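Local structure of trilobed Protease (2GOP) at residues G226-L231 against L246-G251; S218-D223 against L230-P235. The protein is the beta-propeller domain of a trilobed protease, which probably controls access of peptide substrates to the proteolytic part of the enzyme. One frame throughout, in Å; residues are numbered along the deposited sequence. Where two conformers were deposited one is given.

Contact 1: G226-L231 against L246-G251; sequences GERILL and LYIYDG
Ile-229 and Leu-231 pair with Tyr-249 and Tyr-247 through four backbone hydrogen bonds, and the two strand segments run antiparallel at 152°. Both bonds at the Ile-229 and Tyr-249 pair lie in the carbonyl plane. The shortest of the four joins Leu-231 N to Tyr-247 O at 2.7 Å, its donor tilted 22° from that plane. On one face of the sheet Leu-231 lies side by side with Tyr-249, its CD1 3.9 Å from Tyr-249 CB. The ring of Tyr-249 has its edge toward Ile-229 CD1, the N of Gly-251 over one face, and Phe-214 packed edge-to-face. These strands, 229-233 and 245-249, are the two inner strands of a four-stranded propeller blade. The other face carries Leu-230, whose CG is anti to the backbone N (chi1 -178°). Its CD1 reaches across the pair to 4.3 Å from Ile-248 CG1 and 4.4 Å from Leu-246 CD2. This face packs on strands 264-271 and 274-281 of the next blade. In one of two modelled conformers the aliphatic part of Arg-228 lies across Ile-248. Just past the Ile-229 and Tyr-249 pair, one water donates to both Glu-227 O (2.7 Å) and Tyr-249 O (2.8 Å).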
# COMPACT_ATOMS: atom_id res chain seq x y z
N GLY A 226 -21.70 -5.74 15.12
CA GLY A 226 -22.65 -5.06 15.99
C GLY A 226 -22.23 -5.03 17.45
O GLY A 226 -22.74 -4.22 18.23
N GLU A 227 -21.29 -5.91 17.81
CA GLU A 227 -20.80 -6.03 19.17
C GLU A 227 -19.28 -5.92 19.19
O GLU A 227 -18.72 -5.06 19.87
CB GLU A 227 -21.27 -7.36 19.77
CG GLU A 227 -22.79 -7.47 19.93
CD GLU A 227 -23.38 -6.38 20.83
OE1 GLU A 227 -22.64 -5.83 21.67
OE2 GLU A 227 -24.59 -6.09 20.72
N ARG A 228 -18.63 -6.79 18.41
CA ARG A 228 -17.17 -6.84 18.32
C ARG A 228 -16.70 -6.07 17.10
O ARG A 228 -17.31 -6.13 16.05
CB ARG A 228 -16.68 -8.29 18.23
CG ARG A 228 -16.71 -9.03 19.55
CD ARG A 228 -16.18 -10.44 19.42
NE ARG A 228 -16.36 -11.18 20.67
CZ ARG A 228 -16.07 -12.47 20.84
NH1 ARG A 228 -15.58 -13.20 19.84
NH2 ARG A 228 -16.29 -13.03 22.02
N ILE A 229 -15.59 -5.36 17.26
CA ILE A 229 -14.99 -4.61 16.17
C ILE A 229 -13.70 -5.33 15.77
O ILE A 229 -12.87 -5.68 16.62
CB ILE A 229 -14.73 -3.14 16.57
CG1 ILE A 229 -16.07 -2.42 16.76
CG2 ILE A 229 -13.91 -2.42 15.51
CD1 ILE A 229 -16.00 -1.03 17.50
N LEU A 230 -13.57 -5.56 14.47
CA LEU A 230 -12.40 -6.24 13.93
C LEU A 230 -11.41 -5.19 13.43
O LEU A 230 -11.76 -4.33 12.63
CB LEU A 230 -12.82 -7.17 12.78
CG LEU A 230 -11.70 -8.00 12.14
CD1 LEU A 230 -11.07 -8.95 13.19
CD2 LEU A 230 -12.23 -8.76 10.91
N LEU A 231 -10.17 -5.28 13.91
CA LEU A 231 -9.12 -4.33 13.60
C LEU A 231 -8.00 -5.04 12.83
O LEU A 231 -7.70 -6.22 13.05
CB LEU A 231 -8.58 -3.68 14.89
CG LEU A 231 -9.63 -3.06 15.83
CD1 LEU A 231 -9.14 -3.08 17.29
CD2 LEU A 231 -10.00 -1.65 15.43
N LEU A 246 -4.69 -9.45 12.79
CA LEU A 246 -6.09 -9.23 13.11
C LEU A 246 -6.28 -9.12 14.61
O LEU A 246 -5.68 -9.86 15.40
CB LEU A 246 -6.98 -10.34 12.53
CG LEU A 246 -7.05 -10.42 11.01
CD1 LEU A 246 -7.76 -11.69 10.56
CD2 LEU A 246 -7.72 -9.17 10.40
N TYR A 247 -7.11 -8.17 15.01
CA TYR A 247 -7.40 -7.93 16.41
C TYR A 247 -8.89 -7.71 16.59
O TYR A 247 -9.58 -7.21 15.69
CB TYR A 247 -6.64 -6.71 16.94
CG TYR A 247 -5.16 -6.72 16.66
CD1 TYR A 247 -4.66 -6.25 15.45
CD2 TYR A 247 -4.26 -7.23 17.59
CE1 TYR A 247 -3.30 -6.28 15.18
CE2 TYR A 247 -2.90 -7.27 17.34
CZ TYR A 247 -2.42 -6.79 16.13
OH TYR A 247 -1.07 -6.83 15.86
N ILE A 248 -9.38 -8.09 17.77
CA ILE A 248 -10.77 -7.90 18.12
C ILE A 248 -10.87 -7.00 19.32
O ILE A 248 -10.24 -7.28 20.34
CB ILE A 248 -11.45 -9.23 18.48
CG1 ILE A 248 -11.45 -10.19 17.29
CG2 ILE A 248 -12.88 -8.97 18.97
CD1 ILE A 248 -12.06 -11.54 17.62
N TYR A 249 -11.67 -5.93 19.20
CA TYR A 249 -12.05 -5.08 20.32
C TYR A 249 -13.47 -5.42 20.82
O TYR A 249 -14.45 -5.33 20.07
CB TYR A 249 -11.92 -3.59 19.97
CG TYR A 249 -12.31 -2.67 21.11
CD1 TYR A 249 -11.72 -2.81 22.38
CD2 TYR A 249 -13.29 -1.69 20.95
CE1 TYR A 249 -12.09 -2.01 23.44
CE2 TYR A 249 -13.65 -0.86 22.04
CZ TYR A 249 -13.04 -1.04 23.27
OH TYR A 249 -13.37 -0.26 24.36
N ASP A 250 -13.56 -5.79 22.10
CA ASP A 250 -14.81 -6.28 22.72
C ASP A 250 -15.41 -5.31 23.76
O ASP A 250 -16.35 -5.67 24.48
CB ASP A 250 -14.54 -7.63 23.40
CG ASP A 250 -13.43 -7.55 24.45
OD1 ASP A 250 -12.71 -6.51 24.53
OD2 ASP A 250 -13.26 -8.56 25.18
N GLY A 251 -14.86 -4.11 23.86
CA GLY A 251 -15.24 -3.15 24.90
C GLY A 251 -14.32 -3.18 26.11
O GLY A 251 -14.46 -2.35 27.02
O HOH W 1 -16.56 -3.53 20.35

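Contact 2: S218-D223 against L230-P235; sequences SFYAVD and LLYGKP
Tyr-220 and Tyr-232 form a hydrogen-bonded antiparallel pair, and their side chains run side by side in the same direction. The rings are oblique, with planes at 61°, and Tyr-220 OH comes 3.3 Å from Tyr-232 CD2. With CG between its backbone N and carbonyl carbon (chi1 57°), the Tyr-220 ring folds back over the strand pair. One of its faces covers Tyr-232 O, which also accepts the bond from Tyr-220 N. A classic beta bulge follows: Val-222 and Asp-223 both face Leu-230. Leu-230 O takes a 2.8 Å bond from Val-222 N and a weak one of 3.5 Å from Asp-223 N. Val-222 CG1 packs 3.5 Å from Tyr-232 CB. The buried face is tight. There the Phe-219 ring crosses Leu-231, CE1 to CD1 3.7 Å, and Ala-221 sits beside Leu-231 CD2. Gly-233 allows its CA to come within 4.0 Å of Phe-219 CA. At the far end Lys-234 N still bonds to Ser-218 O, but the looser Lys-234 side chain leads to Asn-244. Strand 219-224 is an outermost strand of its blade. Ala-221 packs on Val-184 of strand 182-188, while Tyr-232 OH bonds to Val-265 O and Asp-223 OD2 to Ile-270 N, both on strand 264-271.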
# COMPACT_ATOMS: atom_id res chain seq x y z
N SER A 218 -1.48 1.45 15.65
CA SER A 218 -1.01 0.93 14.37
C SER A 218 -2.01 -0.04 13.73
O SER A 218 -1.63 -0.95 13.01
CB SER A 218 0.36 0.26 14.55
OG SER A 218 0.36 -0.58 15.69
N PHE A 219 -3.29 0.16 13.98
CA PHE A 219 -4.32 -0.64 13.31
C PHE A 219 -5.53 0.22 13.03
O PHE A 219 -5.62 1.33 13.52
CB PHE A 219 -4.71 -1.87 14.14
CG PHE A 219 -4.97 -1.56 15.60
CD1 PHE A 219 -6.13 -0.89 15.99
CD2 PHE A 219 -4.05 -1.93 16.58
CE1 PHE A 219 -6.37 -0.59 17.33
CE2 PHE A 219 -4.27 -1.64 17.91
CZ PHE A 219 -5.43 -0.97 18.29
N TYR A 220 -6.45 -0.31 12.24
CA TYR A 220 -7.66 0.40 11.92
C TYR A 220 -8.81 -0.59 11.78
O TYR A 220 -8.60 -1.78 11.56
CB TYR A 220 -7.45 1.25 10.66
CG TYR A 220 -7.01 0.48 9.46
CD1 TYR A 220 -7.95 -0.09 8.60
CD2 TYR A 220 -5.66 0.31 9.18
CE1 TYR A 220 -7.54 -0.81 7.48
CE2 TYR A 220 -5.25 -0.41 8.07
CZ TYR A 220 -6.20 -0.97 7.23
OH TYR A 220 -5.80 -1.67 6.12
N ALA A 221 -10.03 -0.09 11.96
CA ALA A 221 -11.22 -0.92 12.00
C ALA A 221 -11.61 -1.32 10.58
O ALA A 221 -11.72 -0.46 9.70
CB ALA A 221 -12.37 -0.15 12.70
N VAL A 222 -11.82 -2.62 10.37
CA VAL A 222 -12.20 -3.13 9.05
C VAL A 222 -13.60 -3.73 8.99
O VAL A 222 -14.14 -3.88 7.90
CB VAL A 222 -11.18 -4.17 8.50
CG1 VAL A 222 -9.86 -3.48 8.14
CG2 VAL A 222 -10.96 -5.32 9.50
N ASP A 223 -14.19 -4.10 10.13
CA ASP A 223 -15.53 -4.70 10.15
C ASP A 223 -16.09 -4.71 11.56
O ASP A 223 -15.35 -4.57 12.52
CB ASP A 223 -15.47 -6.15 9.62
CG ASP A 223 -16.81 -6.65 9.12
OD1 ASP A 223 -17.77 -5.84 9.01
OD2 ASP A 223 -16.91 -7.87 8.83
N LEU A 230 -13.57 -5.56 14.47
CA LEU A 230 -12.40 -6.24 13.93
C LEU A 230 -11.41 -5.19 13.43
O LEU A 230 -11.76 -4.33 12.63
CB LEU A 230 -12.82 -7.17 12.78
CG LEU A 230 -11.70 -8.00 12.14
CD1 LEU A 230 -11.07 -8.95 13.19
CD2 LEU A 230 -12.23 -8.76 10.91
N LEU A 231 -10.17 -5.28 13.91
CA LEU A 231 -9.12 -4.33 13.60
C LEU A 231 -8.00 -5.04 12.83
O LEU A 231 -7.70 -6.22 13.05
CB LEU A 231 -8.58 -3.68 14.89
CG LEU A 231 -9.63 -3.06 15.83
CD1 LEU A 231 -9.14 -3.08 17.29
CD2 LEU A 231 -10.00 -1.65 15.43
N TYR A 232 -7.42 -4.30 11.89
CA TYR A 232 -6.38 -4.80 10.99
C TYR A 232 -5.15 -3.90 11.10
O TYR A 232 -5.26 -2.68 11.02
CB TYR A 232 -6.93 -4.76 9.57
CG TYR A 232 -6.07 -5.37 8.48
CD1 TYR A 232 -6.13 -6.73 8.20
CD2 TYR A 232 -5.25 -4.58 7.68
CE1 TYR A 232 -5.37 -7.29 7.16
CE2 TYR A 232 -4.50 -5.13 6.64
CZ TYR A 232 -4.57 -6.49 6.39
OH TYR A 232 -3.81 -7.06 5.36
N GLY A 233 -3.97 -4.49 11.28
CA GLY A 233 -2.74 -3.70 11.33
C GLY A 233 -1.61 -4.38 12.06
O GLY A 233 -1.55 -5.60 12.13
N LYS A 234 -0.70 -3.59 12.62
CA LYS A 234 0.51 -4.15 13.20
C LYS A 234 0.56 -3.94 14.71
O LYS A 234 0.04 -2.94 15.23
CB LYS A 234 1.74 -3.58 12.49
CG LYS A 234 1.82 -4.06 11.04
CD LYS A 234 3.00 -3.50 10.28
CE LYS A 234 3.05 -4.03 8.85
NZ LYS A 234 1.81 -3.70 8.08
N PRO A 235 1.16 -4.91 15.44
CA PRO A 235 1.21 -4.92 16.90
C PRO A 235 1.64 -3.60 17.54
O PRO A 235 2.54 -2.93 17.04
CB PRO A 235 2.23 -6.01 17.23
CG PRO A 235 2.34 -6.85 16.02
CD PRO A 235 1.78 -6.11 14.85

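Overall arrangement
Contacts 1 and 2 share strand 229-233, which pairs with 245-249 on one side and 219-224 on the other. Their centres are about 9 Å apart. Contact 1 is the more buried and regular, with aliphatic side chains reaching the next blade. Contact 2 is partly buried and more irregular, with a bulge, a glycine in a close pair and two tyrosine rings that meet across it. Contact 1 meets solvent at its Glu-227 and Asp-250 end. Contact 2 has no fully exposed residue; Lys-234 and Tyr-220 are only partly exposed. Leu-231 packs against both partner strands on one face, and Leu-230 does so on the other. They also touch, Leu-246 CD2 lying 3.7 Å from Tyr-232 CD1.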